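Local coordinates for protein benzoylformate Decarboxylase (Polynucleobacter necessarius, PDB 4K9Q) that binds thiamine diphosphate and a magnesium ion and probably decarboxylates benzoylformate to benzaldehyde and carbon dioxide, at residues 193-198 with 324-329; 202-207 with 218-223. All coordinates share one frame; numbering follows the deposited sequence.

In the fold
Both contacts belong to the central domain, whose core is a parallel sheet of six strands in the order 3-2-1-4-5-6. Their centres lie about 14 Å apart, and both lie away from the thiamine diphosphate and magnesium sites. Along the chain, 193-198 comes first, on helix 184-196. Strand 201-204 and helix 214-224 follow and form interaction 2. The loop 324-329, after helix 315-323, returns to complete interaction 1. The two contacts also touch. I326 O and R329 N probably hydrogen-bond to R223 NH1 and R223 O, and I326 packs on F220. The late loop thus joins helices 184-196 and 214-224 on one side of the sheet.

Interaction 1. Residues 193-198 with 324-329; sequences RITASK and KLIDQR
R329 reaches from the loop 324-329 to the C-terminal end of helix 184-196 and grips the carbonyl of S197. R329 NH2 donates to S197 O over 2.7 Å, with an N-H...O angle of 157°. The oxygen lies close to the guanidinium plane, so it is met at the edge of the group. R329 NH1 adds a weak bond to S197 O at 3.2 Å. The R329 chain is extended from CG to NE, which carries the guanidinium across to the helix end. R329 NH2 also lies 2.9 Å from I194 O, but the angle is too poor for a hydrogen bond. That carbonyl is taken by its own segment instead. S197 OG sits between its backbone N and carbonyl carbon (chi1 72°) and donates to I194 O over 2.7 Å, and S197 N bonds there too. The positive group would also suit the negative end of the helix dipole. Replacing this arginine by alanine would remove the guanidinium and would probably leave S197 O without this partner and the loop less firmly tied to the helix.

The second half of the contact is apolar. I326 extends CD1 against both branches of I194, 3.7 Å from I194 CG2 and 3.8 Å from I194 CD1. The two side chains cross at about a right angle. I194 also packs on L266, V268 and L293 of the sheet. Beside them, T195 OG1 bonds back to A191 O within the helix. The loop after helix 315-323 thus packs on the C-terminal end of helix 184-196, in the helical layer over the sheet of a Rossmann-like alpha/beta domain.

Interaction 2. Residues 202-207 with 218-223; sequences LIYGSD and IAFAER
L202 opens the contact on strand 201-204 by splitting its two methyl groups between neighbouring residues of helix 214-224. L202 CD1 lies 3.7 Å from A221 CA and close to the A221 methyl as well. L202 CD2 meets the edge of the F220 ring, 3.9 Å from F220 CE2. F220 has CG anti to its backbone N (chi1 -165°), which places CD2 and CE2 beside the strand side chains. Two residues on, Y204 points the same way. Y204 OH comes to the edge of the F220 ring, 3.7 Å from F220 CD2, and lies 3.9 Å from A221 CB. The same hydroxyl is hydrogen-bonded to G217 O, one turn back along the helix.

The strand and helix segments run nearly antiparallel, at 169°, with axes 10.7 Å apart. This is the strand-to-helix half of a beta-alpha-beta crossover that continues into the parallel strand 228-230. V228 packs on L202, Y204 and A221, and F220 also touches L319 and A322 of helix 315-323. All four contacting residues are buried and no hydrogen bond links the two segments. The L202 side of the interface is apolar packing. Y204 adds its hydroxyl, a buried polar atom satisfied by G217 O of the same helix.

Interaction 1. Residues 193-198 with 324-329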
loop_
_atom_site.group_PDB
_atom_site.type_symbol
_atom_site.label_atom_id
_atom_site.label_comp_id
_atom_site.label_asym_id
_atom_site.label_seq_id
_atom_site.Cartn_x
_atom_site.Cartn_y
_atom_site.Cartn_z
ATOM N N ARG A 193 32.068 5.827 27.094
ATOM C CA ARG A 193 31.708 4.461 27.487
ATOM C C ARG A 193 32.853 3.514 27.177
ATOM O O ARG A 193 33.226 2.679 28.000
ATOM C CB ARG A 193 30.436 3.998 26.768
ATOM C CG ARG A 193 29.188 4.763 27.163
ATOM C CD ARG A 193 28.498 4.122 28.347
ATOM N NE ARG A 193 27.979 2.792 28.025
ATOM C CZ ARG A 193 26.837 2.575 27.376
ATOM N NH1 ARG A 193 26.096 3.601 26.973
ATOM N NH2 ARG A 193 26.440 1.333 27.122
ATOM N N ILE A 194 33.417 3.646 25.982
ATOM C CA ILE A 194 34.485 2.749 25.556
ATOM C C ILE A 194 35.725 2.910 26.437
ATOM O O ILE A 194 36.314 1.928 26.887
ATOM C CB ILE A 194 34.852 2.972 24.077
ATOM C CG1 ILE A 194 33.677 2.555 23.187
ATOM C CG2 ILE A 194 36.102 2.191 23.717
ATOM C CD1 ILE A 194 33.828 2.981 21.737
ATOM N N THR A 195 36.101 4.158 26.691
ATOM C CA THR A 195 37.274 4.459 27.503
ATOM C C THR A 195 37.133 3.899 28.916
ATOM O O THR A 195 38.102 3.411 29.501
ATOM C CB THR A 195 37.531 5.986 27.552
ATOM O OG1 THR A 195 37.890 6.442 26.242
ATOM C CG2 THR A 195 38.656 6.312 28.514
ATOM N N ALA A 196 35.919 3.947 29.454
ATOM C CA ALA A 196 35.660 3.475 30.816
ATOM C C ALA A 196 35.544 1.955 30.940
ATOM O O ALA A 196 35.668 1.408 32.041
ATOM C CB ALA A 196 34.414 4.128 31.365
ATOM N N SER A 197 35.292 1.274 29.827
ATOM C CA SER A 197 35.097 -0.174 29.859
ATOM C C SER A 197 36.386 -0.923 30.183
ATOM O O SER A 197 37.479 -0.469 29.848
ATOM C CB SER A 197 34.520 -0.668 28.527
ATOM O OG SER A 197 35.492 -0.611 27.501
ATOM N N LYS A 198 36.239 -2.082 30.823
ATOM C CA LYS A 198 37.381 -2.896 31.233
ATOM C C LYS A 198 37.831 -3.832 30.119
ATOM O O LYS A 198 39.028 -4.033 29.893
ATOM C CB LYS A 198 37.022 -3.727 32.469
ATOM C CG LYS A 198 36.725 -2.920 33.726
ATOM C CD LYS A 198 37.986 -2.292 34.310
ATOM C CE LYS A 198 38.077 -0.814 33.976
ATOM N NZ LYS A 198 36.919 -0.060 34.543
ATOM N N LYS A 324 39.694 9.669 17.315
ATOM C CA LYS A 324 40.217 10.910 17.891
ATOM C C LYS A 324 40.052 10.995 19.408
ATOM O O LYS A 324 40.789 11.720 20.076
ATOM C CB LYS A 324 39.537 12.124 17.257
ATOM C CG LYS A 324 39.810 12.284 15.776
ATOM C CD LYS A 324 39.007 13.427 15.181
ATOM C CE LYS A 324 39.337 13.583 13.709
ATOM N NZ LYS A 324 38.541 14.658 13.056
ATOM N N LEU A 325 39.085 10.262 19.951
ATOM C CA LEU A 325 38.701 10.438 21.353
ATOM C C LEU A 325 39.074 9.273 22.261
ATOM O O LEU A 325 38.775 9.299 23.453
ATOM C CB LEU A 325 37.195 10.685 21.461
ATOM C CG LEU A 325 36.639 11.871 20.679
ATOM C CD1 LEU A 325 35.139 12.024 20.934
ATOM C CD2 LEU A 325 37.391 13.149 21.045
ATOM N N ILE A 326 39.710 8.249 21.703
ATOM C CA ILE A 326 40.036 7.056 22.473
ATOM C C ILE A 326 41.544 6.872 22.583
ATOM O O ILE A 326 42.265 7.008 21.598
ATOM C CB ILE A 326 39.392 5.806 21.839
ATOM C CG1 ILE A 326 37.870 5.881 21.972
ATOM C CG2 ILE A 326 39.909 4.546 22.493
ATOM C CD1 ILE A 326 37.151 4.768 21.260
ATOM N N ASP A 327 42.016 6.562 23.789
ATOM C CA ASP A 327 43.445 6.363 24.019
ATOM C C ASP A 327 43.887 4.926 23.758
ATOM O O ASP A 327 43.128 3.979 23.972
ATOM C CB ASP A 327 43.826 6.766 25.445
ATOM C CG ASP A 327 43.870 8.272 25.636
ATOM O OD1 ASP A 327 44.281 8.984 24.691
ATOM O OD2 ASP A 327 43.494 8.741 26.732
ATOM N N GLN A 328 45.127 4.781 23.303
ATOM C CA GLN A 328 45.724 3.472 23.084
ATOM C C GLN A 328 45.734 2.614 24.344
ATOM O O GLN A 328 46.096 3.083 25.420
ATOM C CB GLN A 328 47.154 3.632 22.581
ATOM C CG GLN A 328 47.864 2.313 22.365
ATOM C CD GLN A 328 47.286 1.530 21.202
ATOM O OE1 GLN A 328 47.227 2.023 20.071
ATOM N NE2 GLN A 328 46.854 0.305 21.474
ATOM N N ARG A 329 45.340 1.352 24.210
ATOM C CA ARG A 329 45.447 0.398 25.315
ATOM C C ARG A 329 46.607 -0.571 25.121
ATOM O O ARG A 329 47.054 -0.798 23.996
ATOM C CB ARG A 329 44.156 -0.393 25.466
ATOM C CG ARG A 329 42.950 0.460 25.728
ATOM C CD ARG A 329 41.772 -0.404 26.086
ATOM N NE ARG A 329 40.662 0.397 26.575
ATOM C CZ ARG A 329 39.755 -0.043 27.438
ATOM N NH1 ARG A 329 39.831 -1.280 27.908
ATOM N NH2 ARG A 329 38.774 0.759 27.832
#

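Interaction 2. Residues 202-207 with 218-223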
loop_
_atom_site.group_PDB
_atom_site.type_symbol
_atom_site.label_atom_id
_atom_site.label_comp_id
_atom_site.label_asym_id
_atom_site.label_seq_id
_atom_site.Cartn_x
_atom_site.Cartn_y
_atom_site.Cartn_z
ATOM N N LEU A 202 34.497 -5.915 20.074
ATOM C CA LEU A 202 34.021 -5.266 18.859
ATOM C C LEU A 202 33.320 -6.256 17.941
ATOM O O LEU A 202 33.804 -7.367 17.737
ATOM C CB LEU A 202 35.188 -4.608 18.122
ATOM C CG LEU A 202 35.866 -3.420 18.797
ATOM C CD1 LEU A 202 37.130 -3.046 18.056
ATOM C CD2 LEU A 202 34.914 -2.251 18.827
ATOM N N ILE A 203 32.173 -5.848 17.402
ATOM C CA ILE A 203 31.474 -6.629 16.386
ATOM C C ILE A 203 31.335 -5.737 15.161
ATOM O O ILE A 203 30.725 -4.672 15.232
ATOM C CB ILE A 203 30.088 -7.085 16.862
ATOM C CG1 ILE A 203 30.224 -7.961 18.113
ATOM C CG2 ILE A 203 29.349 -7.840 15.734
ATOM C CD1 ILE A 203 28.893 -8.386 18.694
ATOM N N TYR A 204 31.925 -6.157 14.047
ATOM C CA TYR A 204 31.919 -5.344 12.823
ATOM C C TYR A 204 30.986 -5.944 11.768
ATOM O O TYR A 204 30.969 -7.160 11.561
ATOM C CB TYR A 204 33.325 -5.262 12.220
ATOM C CG TYR A 204 34.292 -4.309 12.889
ATOM C CD1 TYR A 204 33.955 -3.622 14.049
ATOM C CD2 TYR A 204 35.555 -4.099 12.346
ATOM C CE1 TYR A 204 34.859 -2.742 14.652
ATOM C CE2 TYR A 204 36.458 -3.227 12.937
ATOM C CZ TYR A 204 36.107 -2.554 14.085
ATOM O OH TYR A 204 37.016 -1.693 14.653
ATOM N N GLY A 205 30.220 -5.085 11.108
ATOM C CA GLY A 205 29.356 -5.504 10.022
ATOM C C GLY A 205 29.712 -4.843 8.707
ATOM O O GLY A 205 30.655 -4.044 8.612
ATOM N N SER A 206 28.930 -5.153 7.680
ATOM C CA SER A 206 29.320 -4.829 6.315
ATOM C C SER A 206 29.186 -3.375 5.862
ATOM O O SER A 206 29.611 -3.057 4.760
ATOM C CB SER A 206 28.619 -5.768 5.340
ATOM O OG SER A 206 29.005 -7.101 5.642
ATOM N N ASP A 207 28.630 -2.496 6.696
ATOM C CA ASP A 207 28.663 -1.064 6.373
ATOM C C ASP A 207 30.121 -0.641 6.197
ATOM O O ASP A 207 30.438 0.248 5.400
ATOM C CB ASP A 207 28.041 -0.196 7.480
ATOM C CG ASP A 207 26.528 -0.349 7.598
ATOM O OD1 ASP A 207 25.902 -1.091 6.797
ATOM O OD2 ASP A 207 25.963 0.304 8.518
ATOM N N ILE A 218 40.505 -1.263 11.273
ATOM C CA ILE A 218 41.732 -1.859 11.797
ATOM C C ILE A 218 42.367 -0.927 12.827
ATOM O O ILE A 218 42.746 -1.354 13.924
ATOM C CB ILE A 218 42.741 -2.152 10.682
ATOM C CG1 ILE A 218 42.207 -3.262 9.769
ATOM C CG2 ILE A 218 44.085 -2.581 11.277
ATOM C CD1 ILE A 218 43.014 -3.426 8.504
ATOM N N ALA A 219 42.466 0.352 12.474
ATOM C CA ALA A 219 43.025 1.338 13.394
ATOM C C ALA A 219 42.273 1.366 14.723
ATOM O O ALA A 219 42.887 1.390 15.794
ATOM C CB ALA A 219 43.047 2.720 12.751
ATOM N N PHE A 220 40.944 1.363 14.651
ATOM C CA PHE A 220 40.100 1.416 15.840
ATOM C C PHE A 220 40.333 0.196 16.732
ATOM O O PHE A 220 40.522 0.322 17.934
ATOM C CB PHE A 220 38.625 1.501 15.429
ATOM C CG PHE A 220 37.707 1.916 16.545
ATOM C CD1 PHE A 220 37.744 3.208 17.043
ATOM C CD2 PHE A 220 36.807 1.017 17.092
ATOM C CE1 PHE A 220 36.898 3.602 18.076
ATOM C CE2 PHE A 220 35.956 1.398 18.127
ATOM C CZ PHE A 220 36.003 2.693 18.619
ATOM N N ALA A 221 40.318 -0.989 16.131
ATOM C CA ALA A 221 40.501 -2.231 16.873
ATOM C C ALA A 221 41.879 -2.291 17.531
ATOM O O ALA A 221 42.020 -2.759 18.662
ATOM C CB ALA A 221 40.316 -3.433 15.946
ATOM N N GLU A 222 42.894 -1.834 16.810
ATOM C CA GLU A 222 44.263 -1.875 17.313
ATOM C C GLU A 222 44.452 -0.854 18.437
ATOM O O GLU A 222 45.233 -1.069 19.365
ATOM C CB GLU A 222 45.265 -1.651 16.175
ATOM C CG GLU A 222 45.365 -2.851 15.227
ATOM C CD GLU A 222 46.358 -2.660 14.094
ATOM O OE1 GLU A 222 46.828 -1.525 13.891
ATOM O OE2 GLU A 222 46.660 -3.652 13.390
ATOM N N ARG A 223 43.720 0.251 18.354
ATOM C CA ARG A 223 43.734 1.263 19.405
ATOM C C ARG A 223 43.210 0.684 20.722
ATOM O O ARG A 223 43.720 0.996 21.796
ATOM C CB ARG A 223 42.886 2.468 18.981
ATOM C CG ARG A 223 42.944 3.656 19.947
ATOM C CD ARG A 223 44.317 4.296 19.920
ATOM N NE ARG A 223 44.631 4.869 18.614
ATOM C CZ ARG A 223 44.369 6.128 18.276
ATOM N NH1 ARG A 223 43.786 6.932 19.150
ATOM N NH2 ARG A 223 44.687 6.583 17.068
#